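Long-range contacts in metallo-beta-lactamase superfamily protein (PDB 2ZWR), which carries a two-metal zinc site in a metallo-beta-lactamase fold and is probably a hydrolase: residues Y16-T20 with L39-L45; P47-L51 with L114-Q118; V60-P65 with I98-P102; H77-L83 with S126-V130; L172-T178 with T189-A194. All blocks are in the same frame, centred on the assembly; numbering follows the deposited sequence.

Contact 1 (Y16-T20 with L39-L45); sequences YLVET and LFQTTGL
L17 drives an apolar wedge from strand 13-20 into the last turn of helix 33-43. Its CG stands anti to the backbone N (chi1 179°), which carries both methyls out to the helix. CB rests on L39 CD2 at 4.0 Å, while CD2 comes to the rim of the F40 ring, close to the ring plane, 3.9 Å from F40 CD1. The same methyl also lies against L45 CB, so one branch is held between the helix and the residues that follow it. This is the alpha-beta layering of the metallo-beta-lactamase fold: helix 33-43 lies on one side of the first mixed sheet, and the segment axes pass 10.7 Å apart at 38°. Farther along, E19 crosses L45 at about a right angle, its extended chain laying CD 3.7 Å from L45 CD2. The charge of E19 is met outside both segments, by R2 of strand 2-8. No hydrogen bond crosses between the segments; within the helical one, T43 OG1 gives its proton to L39 O at 2.7 Å, from the opposite face of that carbonyl to T43 N. The same OG1 of T43 meets L17 CD2 tip to tip at 3.4 Å. G44, with phi 73°, ends the helical run and lets L45 fold back over the sheet.

Contact 2 (P47-L51 with L114-Q118); sequences PLAIL and LFGFQ
F115 is the main bump, a ring thrust from the turn into a hollow lined by L48, A49 and L51. The small methyl of A49 forms the floor, with CB 3.7 Å from F115 CZ and nearly as near to CE2. L48 CB closes one side at 4.1 Å from F115 CE1, and L51 CD1 the other, 4.1 Å from F115 CD2; all three methyl or methylene groups meet the ring obliquely. The ring is carried on a type I' turn from L114 to F117, the tight hairpin that joins strands 113-114 and 117-121 at the border of the second sheet. In the alpha-beta-beta-alpha sandwich of this superfamily the two sheets pack against each other, and here strand 50-51 and the residues leading into it meet that hairpin through side chains alone, without a hydrogen bond across. L51 is the matching bump on the 47-51 side. Its two methyls part company: CD1 meets L114 CD1 tip to tip, and CD2 reaches the F117 ring, 4.1 Å from F117 CD2. L114 has its CG between backbone N and carbonyl carbon (chi1 80°), which swings CD1 out to that meeting. Around the contact, F132 of strand 130-134 touches both L51 and F117, and Y75 lies against A49, L51 and L114.

Contact 3 (V60-P65 with I98-P102); sequences VGAVAP and IPKPP
P102 presses its ring onto the start of helix 63-70 in this metallo-beta-lactamase fold, where the proline-rich loop 98-102 runs beside the turn that leads from the metal-binding histidines into the helix. The inner part is close-fitting. P102 CD sits 3.5 Å from V63 CG1, tighter than usual for two carbons, and 3.6 Å from A64 CA. V63 CG1 takes that place because it stands anti to the backbone N (chi1 170°). Nearby, the V60 side chain crosses P101 obliquely, with V60 CG2 3.8 Å from P101 CG, and Y84 of helix 81-85 touches V63 and P101 from beyond. At G61 the two backbones come near each other, and I98 CG2 lies 3.8 Å from G61 CA.

The side formed by P99 and K100 is more open to solvent. The exposed ring of P99 lies over A64, with P99 CB 3.8 Å from A64 CB, and crosses P65 at about a right angle, P65 CD being 3.7 Å from P99 CG. K100 points away from 60-65, and its NZ makes a weak bond to E85 O. Between the two sides a water bridges the backbones, giving protons to V60 O and to P99 O and accepting from A64 N; no direct hydrogen bond joins the segments. Close by that water, P99 CD comes to 3.4 Å from G61 O.

Contact 4 (H77-L83 with S126-V130); sequences HPLDLPL and SPGHV
G128 runs against the 3-10 turn 78-80, its CA only 4.4 Å from that of L79, in a type I turn from S126 to H129. The D80 carboxylate makes the two direct hydrogen bonds across. One oxygen, OD1, takes the G128 N-H at 2.7 Å from above the carboxylate plane, the approach lying 62° out of it. The other, OD2, receives the S126 hydroxyl at 2.8 Å on its syn lone pair and also accepts from A55 N, so the carboxylate is gripped by three bonds and its rotation fixed. D80 also touches H54, a ligand of one of the two zinc ions, which suggests a second-shell role in holding the metal-binding loop. The D80 and P127 side chains cross at about a right angle, P127 CD 3.3 Å from D80 OD1, and L83 CD1 lies 3.7 Å from S126 CB. H77 lays CB 3.2 Å from G128 O and sends CD2 to V130 CG1; its CG stands anti to the backbone N (chi1 -163°), and ND1 accepts from L79 N, which steadies the ring. A water bridges the backbones between H77 N and G128 O.

Around this, H121 of strand 117-121 stacks on H77 and bonds P127 O, while H129 stacks on H54 and its NE2 accepts from the backbone N of D144, a ligand of both zinc ions. The contact thus joins the start of helix 81-85 to the loop between strands 117-121 and 130-134.

Contact 5 (L172-T178 with T189-A194); sequences LSLPPET and TLGLEA
P176 and T178 offer their carbonyl groups, the flat groups of this contact, to the first N-H groups of helix 190-196. That helix is N-capped by T189, whose OG1 accepts from L192 N at 3.0 Å, and it starts from the edge strand 188-189 of the second sheet in the metallo-beta-lactamase fold. The loop 172-178 thus serves the helix N-terminus alongside the cap. The P176 carbonyl is met in its own plane, on a lone pair, by G191 N, which lies 2.7 Å from P176 O. At T178 the approach is nearly end-on: L190 N lies 2.9 Å from T178 O with a C=O...N angle of 165°, and T189 CA adds a CH...O contact to the same oxygen. The P175 carbonyl is used within its own loop, where T178 N and T178 OG1 both reach its oxygen from one face, closing the type I turn from P175 to T178.

Under these bonds L190 packs between helix and loop. Lying side by side with T178 and pointing the same way, it puts CD1 3.7 Å from T178 CB and 3.6 Å from L174 CB. L146 of strand 146-147 also touches it. G191 passes close to the loop, its CA 4.2 Å from that of P176. At the other end of the loop, L172 CD1 lies 3.6 Å from L190 O.

How the contacts relate
Contacts 1 and 2 are neighbours, their centres 13 Å apart: T20 meets F115, F40 meets P47, and both draw on the first mixed sheet, contact 2 joining it to the hairpin of the second. Contact 3 follows from strand 50-51 into helix 63-70 and touches contact 2 where I50 meets V63. Contact 4, centred 16 Å from contact 3, lies beside the zinc ligands; its segments alternate along the chain with those of contacts 2 and 3, so the two sheets and the loops carrying the metal site are interlaced. Contact 5 comes last, about 33 Å from contact 3 between centres, at the far border of the second sheet.

Contact 1 (Y16-T20 with L39-L45)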
# COMPACT_ATOMS: atom_id res chain seq x y z
N TYR A 16 -0.22 -7.34 0.63
CA TYR A 16 1.00 -8.10 0.86
C TYR A 16 1.08 -8.49 2.32
O TYR A 16 1.08 -7.63 3.20
CB TYR A 16 2.26 -7.31 0.43
CG TYR A 16 2.28 -6.98 -1.06
CD1 TYR A 16 2.80 -7.88 -1.99
CD2 TYR A 16 1.74 -5.78 -1.53
CE1 TYR A 16 2.79 -7.59 -3.37
CE2 TYR A 16 1.73 -5.49 -2.90
CZ TYR A 16 2.25 -6.40 -3.81
OH TYR A 16 2.25 -6.10 -5.16
N LEU A 17 1.11 -9.80 2.56
CA LEU A 17 1.41 -10.36 3.86
C LEU A 17 2.91 -10.65 3.88
O LEU A 17 3.40 -11.47 3.12
CB LEU A 17 0.59 -11.63 4.13
CG LEU A 17 0.80 -12.36 5.46
CD1 LEU A 17 0.42 -11.49 6.68
CD2 LEU A 17 0.05 -13.71 5.48
N VAL A 18 3.63 -9.94 4.73
CA VAL A 18 5.08 -9.92 4.68
C VAL A 18 5.62 -10.35 6.04
O VAL A 18 5.25 -9.78 7.07
CB VAL A 18 5.63 -8.50 4.36
CG1 VAL A 18 7.16 -8.51 4.27
CG2 VAL A 18 5.00 -7.95 3.06
N GLU A 19 6.49 -11.36 6.03
CA GLU A 19 7.20 -11.75 7.25
C GLU A 19 8.42 -10.85 7.40
O GLU A 19 9.28 -10.83 6.54
CB GLU A 19 7.60 -13.24 7.21
CG GLU A 19 8.10 -13.77 8.57
CD GLU A 19 8.23 -15.30 8.63
OE1 GLU A 19 8.22 -15.98 7.57
OE2 GLU A 19 8.35 -15.84 9.77
N THR A 20 8.49 -10.09 8.48
CA THR A 20 9.65 -9.24 8.73
C THR A 20 10.47 -9.81 9.90
O THR A 20 10.05 -10.75 10.57
CB THR A 20 9.24 -7.75 9.00
OG1 THR A 20 8.92 -7.56 10.39
CG2 THR A 20 8.03 -7.34 8.14
N LEU A 39 -5.46 -16.66 3.74
CA LEU A 39 -4.02 -16.51 3.52
C LEU A 39 -3.21 -16.70 4.82
O LEU A 39 -2.14 -17.33 4.80
CB LEU A 39 -3.68 -15.16 2.88
CG LEU A 39 -2.24 -14.96 2.38
CD1 LEU A 39 -1.80 -16.06 1.41
CD2 LEU A 39 -2.03 -13.58 1.74
N PHE A 40 -3.70 -16.14 5.92
CA PHE A 40 -3.08 -16.35 7.23
C PHE A 40 -2.96 -17.84 7.53
O PHE A 40 -1.95 -18.28 8.05
CB PHE A 40 -3.85 -15.66 8.38
CG PHE A 40 -4.10 -14.18 8.18
CD1 PHE A 40 -3.39 -13.44 7.22
CD2 PHE A 40 -5.03 -13.52 8.97
CE1 PHE A 40 -3.64 -12.09 7.03
CE2 PHE A 40 -5.27 -12.16 8.80
CZ PHE A 40 -4.57 -11.44 7.83
N GLN A 41 -3.99 -18.61 7.16
CA GLN A 41 -4.04 -20.05 7.44
C GLN A 41 -3.04 -20.86 6.63
O GLN A 41 -2.34 -21.71 7.18
CB GLN A 41 -5.45 -20.60 7.24
CG GLN A 41 -6.52 -19.97 8.13
CD GLN A 41 -6.23 -20.14 9.61
OE1 GLN A 41 -5.74 -21.19 10.03
NE2 GLN A 41 -6.51 -19.10 10.40
N THR A 42 -2.97 -20.58 5.32
CA THR A 42 -2.12 -21.34 4.41
C THR A 42 -0.63 -20.98 4.56
O THR A 42 0.24 -21.79 4.21
CB THR A 42 -2.58 -21.21 2.91
OG1 THR A 42 -2.52 -19.85 2.49
CG2 THR A 42 -4.01 -21.69 2.74
N THR A 43 -0.35 -19.80 5.10
CA THR A 43 1.03 -19.36 5.34
C THR A 43 1.48 -19.60 6.78
O THR A 43 2.68 -19.67 7.04
CB THR A 43 1.23 -17.86 4.99
OG1 THR A 43 0.33 -17.07 5.78
CG2 THR A 43 0.99 -17.58 3.50
N GLY A 44 0.53 -19.70 7.70
CA GLY A 44 0.83 -19.80 9.13
C GLY A 44 1.31 -18.49 9.74
O GLY A 44 1.94 -18.50 10.80
N LEU A 45 1.03 -17.38 9.07
CA LEU A 45 1.48 -16.05 9.51
C LEU A 45 0.31 -15.19 10.01
O LEU A 45 -0.68 -15.03 9.30
CB LEU A 45 2.21 -15.33 8.38
CG LEU A 45 3.52 -15.90 7.83
CD1 LEU A 45 3.94 -15.14 6.59
CD2 LEU A 45 4.63 -15.86 8.90

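Contact 2 (P47-L51 with L114-Q118)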
# COMPACT_ATOMS: atom_id res chain seq x y z
N PRO A 47 -0.53 -11.35 11.04
CA PRO A 47 0.03 -9.99 11.03
C PRO A 47 -0.03 -9.35 12.41
O PRO A 47 -0.96 -9.63 13.18
CB PRO A 47 -0.87 -9.23 10.04
CG PRO A 47 -2.17 -9.99 10.07
CD PRO A 47 -1.75 -11.44 10.21
N LEU A 48 0.96 -8.52 12.73
CA LEU A 48 0.99 -7.79 13.98
C LEU A 48 0.46 -6.37 13.82
O LEU A 48 0.20 -5.67 14.80
CB LEU A 48 2.43 -7.73 14.53
CG LEU A 48 3.06 -9.08 14.88
CD1 LEU A 48 4.44 -8.89 15.48
CD2 LEU A 48 2.15 -9.89 15.81
N ALA A 49 0.29 -5.95 12.57
CA ALA A 49 -0.12 -4.60 12.26
C ALA A 49 -0.58 -4.53 10.81
O ALA A 49 -0.21 -5.37 9.99
CB ALA A 49 1.06 -3.62 12.50
N ILE A 50 -1.37 -3.51 10.51
CA ILE A 50 -1.74 -3.16 9.15
C ILE A 50 -0.95 -1.90 8.77
O ILE A 50 -0.94 -0.92 9.52
CB ILE A 50 -3.29 -2.93 9.02
CG1 ILE A 50 -4.03 -4.28 9.13
CG2 ILE A 50 -3.63 -2.19 7.70
CD1 ILE A 50 -5.57 -4.21 9.19
N LEU A 51 -0.24 -1.95 7.64
CA LEU A 51 0.52 -0.81 7.11
C LEU A 51 -0.15 -0.36 5.81
O LEU A 51 -0.41 -1.18 4.93
CB LEU A 51 1.99 -1.21 6.85
CG LEU A 51 3.05 -1.05 7.97
CD1 LEU A 51 2.61 -1.59 9.33
CD2 LEU A 51 4.40 -1.65 7.56
N LEU A 114 9.96 1.10 10.73
CA LEU A 114 9.08 0.16 11.41
C LEU A 114 9.02 -1.15 10.65
O LEU A 114 8.99 -1.16 9.41
CB LEU A 114 7.65 0.72 11.62
CG LEU A 114 6.61 0.72 10.49
CD1 LEU A 114 5.23 1.04 11.02
CD2 LEU A 114 6.98 1.71 9.41
N PHE A 115 9.02 -2.24 11.41
CA PHE A 115 8.98 -3.60 10.87
C PHE A 115 10.00 -3.83 9.76
O PHE A 115 9.72 -4.52 8.78
CB PHE A 115 7.57 -3.96 10.40
CG PHE A 115 6.55 -4.00 11.51
CD1 PHE A 115 6.40 -5.14 12.29
CD2 PHE A 115 5.72 -2.90 11.74
CE1 PHE A 115 5.45 -5.18 13.32
CE2 PHE A 115 4.75 -2.93 12.75
CZ PHE A 115 4.62 -4.07 13.54
N GLY A 116 11.19 -3.25 9.93
CA GLY A 116 12.29 -3.45 8.99
C GLY A 116 12.21 -2.61 7.73
O GLY A 116 13.02 -2.80 6.82
N PHE A 117 11.24 -1.69 7.68
CA PHE A 117 11.07 -0.79 6.53
C PHE A 117 11.48 0.65 6.86
O PHE A 117 11.38 1.10 8.00
CB PHE A 117 9.60 -0.76 6.05
CG PHE A 117 9.10 -2.08 5.49
CD1 PHE A 117 9.60 -2.58 4.30
CD2 PHE A 117 8.11 -2.79 6.16
CE1 PHE A 117 9.13 -3.79 3.79
CE2 PHE A 117 7.63 -3.99 5.67
CZ PHE A 117 8.13 -4.50 4.48
N GLN A 118 11.91 1.37 5.83
CA GLN A 118 12.05 2.82 5.92
C GLN A 118 10.87 3.44 5.18
O GLN A 118 10.56 3.05 4.04
CB GLN A 118 13.38 3.27 5.32
CG GLN A 118 13.57 4.79 5.20
CD GLN A 118 14.87 5.20 4.49
OE1 GLN A 118 15.32 6.34 4.63
NE2 GLN A 118 15.48 4.27 3.74

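Contact 3 (V60-P65 with I98-P102)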
# COMPACT_ATOMS: atom_id res chain seq x y z
N VAL A 60 -8.25 -0.14 1.62
CA VAL A 60 -8.66 -0.14 3.05
C VAL A 60 -9.99 -0.85 3.35
O VAL A 60 -10.45 -0.87 4.50
CB VAL A 60 -8.70 1.32 3.64
CG1 VAL A 60 -7.33 2.01 3.51
CG2 VAL A 60 -9.80 2.15 2.97
N GLY A 61 -10.59 -1.46 2.33
CA GLY A 61 -11.91 -2.10 2.48
C GLY A 61 -12.01 -3.31 3.41
O GLY A 61 -13.12 -3.71 3.80
N ALA A 62 -10.86 -3.91 3.77
CA ALA A 62 -10.81 -5.06 4.66
C ALA A 62 -10.20 -4.71 6.00
O ALA A 62 -10.04 -5.58 6.85
CB ALA A 62 -10.03 -6.21 4.03
N VAL A 63 -9.85 -3.44 6.19
CA VAL A 63 -9.27 -3.02 7.47
C VAL A 63 -10.21 -3.30 8.65
O VAL A 63 -9.79 -3.95 9.61
CB VAL A 63 -8.79 -1.55 7.46
CG1 VAL A 63 -8.44 -1.08 8.88
CG2 VAL A 63 -7.60 -1.39 6.54
N ALA A 64 -11.46 -2.84 8.58
CA ALA A 64 -12.40 -2.95 9.72
C ALA A 64 -12.60 -4.37 10.31
O ALA A 64 -12.44 -4.56 11.52
CB ALA A 64 -13.74 -2.28 9.41
N PRO A 65 -12.97 -5.37 9.47
CA PRO A 65 -13.10 -6.75 10.00
C PRO A 65 -11.82 -7.31 10.61
O PRO A 65 -11.90 -8.03 11.61
CB PRO A 65 -13.51 -7.57 8.77
CG PRO A 65 -13.19 -6.71 7.56
CD PRO A 65 -13.35 -5.30 8.04
N ILE A 98 -18.15 -1.14 1.32
CA ILE A 98 -17.11 -1.54 2.28
C ILE A 98 -17.46 -1.04 3.68
O ILE A 98 -18.19 -0.05 3.83
CB ILE A 98 -15.66 -1.10 1.86
CG1 ILE A 98 -15.57 0.41 1.61
CG2 ILE A 98 -15.18 -1.90 0.65
CD1 ILE A 98 -14.19 1.00 1.85
N PRO A 99 -16.98 -1.75 4.73
CA PRO A 99 -17.12 -1.19 6.07
C PRO A 99 -16.21 0.01 6.26
O PRO A 99 -15.08 0.04 5.75
CB PRO A 99 -16.64 -2.34 6.97
CG PRO A 99 -15.73 -3.14 6.11
CD PRO A 99 -16.31 -3.06 4.73
N LYS A 100 -16.71 1.00 7.01
CA LYS A 100 -15.94 2.18 7.36
C LYS A 100 -14.67 1.78 8.10
O LYS A 100 -14.74 1.04 9.09
CB LYS A 100 -16.79 3.13 8.22
CG LYS A 100 -16.16 4.51 8.43
CD LYS A 100 -16.96 5.35 9.42
CE LYS A 100 -16.51 6.80 9.38
NZ LYS A 100 -15.12 6.95 9.85
N PRO A 101 -13.51 2.24 7.61
CA PRO A 101 -12.24 1.92 8.25
C PRO A 101 -12.20 2.50 9.67
O PRO A 101 -12.61 3.64 9.86
CB PRO A 101 -11.22 2.60 7.33
CG PRO A 101 -11.93 2.75 6.02
CD PRO A 101 -13.33 3.07 6.41
N PRO A 102 -11.75 1.71 10.66
CA PRO A 102 -11.80 2.08 12.07
C PRO A 102 -10.73 3.08 12.53
O PRO A 102 -9.57 2.99 12.12
CB PRO A 102 -11.60 0.74 12.80
CG PRO A 102 -10.76 -0.05 11.88
CD PRO A 102 -11.17 0.36 10.48
O HOH W 1 -12.47 -0.95 6.38

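Contact 4 (H77-L83 with S126-V130)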
# COMPACT_ATOMS: atom_id res chain seq x y z
N HIS A 77 -0.08 7.48 6.98
CA HIS A 77 0.37 8.87 6.96
C HIS A 77 -0.83 9.80 7.22
O HIS A 77 -1.88 9.68 6.56
CB HIS A 77 1.03 9.21 5.62
CG HIS A 77 1.87 10.45 5.64
ND1 HIS A 77 1.33 11.71 5.60
CD2 HIS A 77 3.21 10.61 5.71
CE1 HIS A 77 2.30 12.61 5.64
NE2 HIS A 77 3.45 11.96 5.71
N PRO A 78 -0.69 10.72 8.20
CA PRO A 78 -1.79 11.61 8.61
C PRO A 78 -2.39 12.46 7.48
O PRO A 78 -3.54 12.87 7.59
CB PRO A 78 -1.14 12.50 9.68
CG PRO A 78 0.33 12.37 9.46
CD PRO A 78 0.54 10.98 8.97
N LEU A 79 -1.63 12.71 6.42
CA LEU A 79 -2.17 13.47 5.29
C LEU A 79 -3.21 12.67 4.47
O LEU A 79 -3.96 13.25 3.70
CB LEU A 79 -1.06 14.02 4.40
CG LEU A 79 -0.28 15.24 4.94
CD1 LEU A 79 0.74 15.71 3.93
CD2 LEU A 79 -1.22 16.39 5.30
N ASP A 80 -3.29 11.35 4.68
CA ASP A 80 -4.37 10.54 4.06
C ASP A 80 -5.56 10.23 4.98
O ASP A 80 -6.46 9.46 4.59
CB ASP A 80 -3.82 9.24 3.45
CG ASP A 80 -3.53 9.37 1.96
OD1 ASP A 80 -3.43 10.52 1.48
OD2 ASP A 80 -3.42 8.34 1.27
N LEU A 81 -5.57 10.81 6.18
CA LEU A 81 -6.69 10.63 7.12
C LEU A 81 -8.06 11.03 6.54
O LEU A 81 -9.03 10.30 6.74
CB LEU A 81 -6.47 11.38 8.43
CG LEU A 81 -6.31 10.64 9.77
CD1 LEU A 81 -6.89 9.22 9.83
CD2 LEU A 81 -4.86 10.67 10.23
N PRO A 82 -8.15 12.21 5.87
CA PRO A 82 -9.44 12.56 5.27
C PRO A 82 -9.95 11.53 4.27
O PRO A 82 -11.14 11.24 4.24
CB PRO A 82 -9.16 13.91 4.60
CG PRO A 82 -8.02 14.48 5.40
CD PRO A 82 -7.16 13.28 5.65
N LEU A 83 -9.04 10.96 3.48
CA LEU A 83 -9.39 9.88 2.57
C LEU A 83 -9.84 8.64 3.34
O LEU A 83 -10.83 7.99 2.99
CB LEU A 83 -8.21 9.53 1.65
CG LEU A 83 -7.77 10.53 0.58
CD1 LEU A 83 -6.50 10.05 -0.10
CD2 LEU A 83 -8.85 10.78 -0.45
N SER A 126 -1.88 10.37 -3.90
CA SER A 126 -2.66 10.88 -2.77
C SER A 126 -1.70 11.65 -1.84
O SER A 126 -0.50 11.42 -1.89
CB SER A 126 -3.39 9.74 -2.03
OG SER A 126 -2.48 8.95 -1.30
N PRO A 127 -2.23 12.57 -1.00
CA PRO A 127 -1.35 13.45 -0.19
C PRO A 127 -0.48 12.74 0.84
O PRO A 127 0.62 13.22 1.16
CB PRO A 127 -2.34 14.40 0.52
CG PRO A 127 -3.68 14.14 -0.06
CD PRO A 127 -3.66 12.85 -0.81
N GLY A 128 -0.98 11.62 1.37
CA GLY A 128 -0.28 10.83 2.39
C GLY A 128 0.26 9.51 1.85
O GLY A 128 0.44 8.53 2.60
N HIS A 129 0.51 9.46 0.54
CA HIS A 129 0.98 8.23 -0.09
C HIS A 129 2.43 7.98 0.30
O HIS A 129 3.29 8.85 0.11
CB HIS A 129 0.84 8.31 -1.62
CG HIS A 129 0.94 6.98 -2.31
ND1 HIS A 129 2.08 6.22 -2.30
CD2 HIS A 129 0.02 6.27 -3.01
CE1 HIS A 129 1.88 5.10 -2.97
NE2 HIS A 129 0.63 5.11 -3.41
N VAL A 130 2.70 6.79 0.85
CA VAL A 130 4.06 6.40 1.23
C VAL A 130 4.52 5.15 0.49
O VAL A 130 3.71 4.48 -0.18
CB VAL A 130 4.23 6.17 2.78
CG1 VAL A 130 3.88 7.44 3.56
CG2 VAL A 130 3.43 4.95 3.27
O HOH W 2 0.07 6.28 4.27

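Contact 5 (L172-T178 with T189-A194)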
# COMPACT_ATOMS: atom_id res chain seq x y z
N LEU A 172 12.86 6.40 -8.39
CA LEU A 172 13.78 5.88 -9.41
C LEU A 172 15.26 6.17 -9.13
O LEU A 172 16.12 5.77 -9.92
CB LEU A 172 13.38 6.40 -10.80
CG LEU A 172 12.38 5.56 -11.62
CD1 LEU A 172 12.95 4.17 -11.97
CD2 LEU A 172 11.03 5.44 -10.93
N SER A 173 15.55 6.83 -8.01
CA SER A 173 16.93 7.05 -7.58
C SER A 173 17.42 5.94 -6.63
O SER A 173 18.61 5.87 -6.30
CB SER A 173 17.08 8.44 -6.94
OG SER A 173 16.73 8.42 -5.56
N LEU A 174 16.50 5.09 -6.17
CA LEU A 174 16.86 3.88 -5.44
C LEU A 174 17.52 2.86 -6.38
O LEU A 174 17.35 2.95 -7.61
CB LEU A 174 15.63 3.26 -4.75
CG LEU A 174 14.82 4.14 -3.78
CD1 LEU A 174 13.59 3.39 -3.28
CD2 LEU A 174 15.67 4.63 -2.62
N PRO A 175 18.27 1.88 -5.83
CA PRO A 175 18.97 0.91 -6.66
C PRO A 175 18.09 0.28 -7.76
O PRO A 175 16.94 -0.05 -7.49
CB PRO A 175 19.42 -0.15 -5.65
CG PRO A 175 19.65 0.62 -4.42
CD PRO A 175 18.52 1.64 -4.40
N PRO A 176 18.62 0.16 -8.99
CA PRO A 176 17.85 -0.41 -10.11
C PRO A 176 17.36 -1.84 -9.89
O PRO A 176 16.32 -2.23 -10.43
CB PRO A 176 18.84 -0.35 -11.29
CG PRO A 176 20.19 -0.31 -10.63
CD PRO A 176 19.96 0.58 -9.43
N GLU A 177 18.09 -2.62 -9.08
CA GLU A 177 17.70 -4.01 -8.76
C GLU A 177 16.52 -4.11 -7.80
O GLU A 177 15.99 -5.19 -7.59
CB GLU A 177 18.89 -4.80 -8.17
CG GLU A 177 19.40 -4.31 -6.83
CD GLU A 177 20.52 -3.29 -6.95
OE1 GLU A 177 20.58 -2.57 -7.97
OE2 GLU A 177 21.36 -3.19 -6.03
N THR A 178 16.12 -2.98 -7.21
CA THR A 178 15.00 -2.94 -6.27
C THR A 178 13.73 -3.53 -6.89
O THR A 178 13.26 -3.06 -7.92
CB THR A 178 14.74 -1.49 -5.78
OG1 THR A 178 15.95 -0.97 -5.21
CG2 THR A 178 13.61 -1.43 -4.76
N THR A 189 10.70 -4.32 -11.44
CA THR A 189 11.89 -3.80 -10.76
C THR A 189 12.05 -2.35 -11.16
O THR A 189 11.47 -1.91 -12.16
CB THR A 189 13.19 -4.58 -11.13
OG1 THR A 189 13.52 -4.35 -12.50
CG2 THR A 189 13.06 -6.08 -10.85
N LEU A 190 12.84 -1.60 -10.40
CA LEU A 190 13.08 -0.22 -10.77
C LEU A 190 13.85 -0.13 -12.09
O LEU A 190 13.60 0.75 -12.90
CB LEU A 190 13.78 0.54 -9.65
CG LEU A 190 12.94 0.86 -8.41
CD1 LEU A 190 13.78 1.64 -7.40
CD2 LEU A 190 11.67 1.66 -8.75
N GLY A 191 14.78 -1.07 -12.31
CA GLY A 191 15.58 -1.12 -13.54
C GLY A 191 14.76 -1.43 -14.79
O GLY A 191 14.96 -0.82 -15.83
N LEU A 192 13.83 -2.38 -14.69
CA LEU A 192 12.94 -2.68 -15.80
C LEU A 192 12.10 -1.47 -16.20
O LEU A 192 11.98 -1.15 -17.38
CB LEU A 192 12.04 -3.89 -15.50
CG LEU A 192 10.89 -4.19 -16.49
CD1 LEU A 192 11.38 -4.45 -17.93
CD2 LEU A 192 10.05 -5.37 -16.01
N GLU A 193 11.52 -0.79 -15.22
CA GLU A 193 10.72 0.40 -15.50
C GLU A 193 11.57 1.55 -16.05
O GLU A 193 11.11 2.30 -16.93
CB GLU A 193 9.90 0.84 -14.28
CG GLU A 193 8.86 -0.19 -13.82
CD GLU A 193 7.98 -0.71 -14.97
OE1 GLU A 193 7.93 -1.94 -15.16
OE2 GLU A 193 7.37 0.12 -15.69
N ALA A 194 12.80 1.69 -15.57
CA ALA A 194 13.74 2.67 -16.15
C ALA A 194 13.92 2.46 -17.66
O ALA A 194 14.09 3.42 -18.41
CB ALA A 194 15.09 2.63 -15.43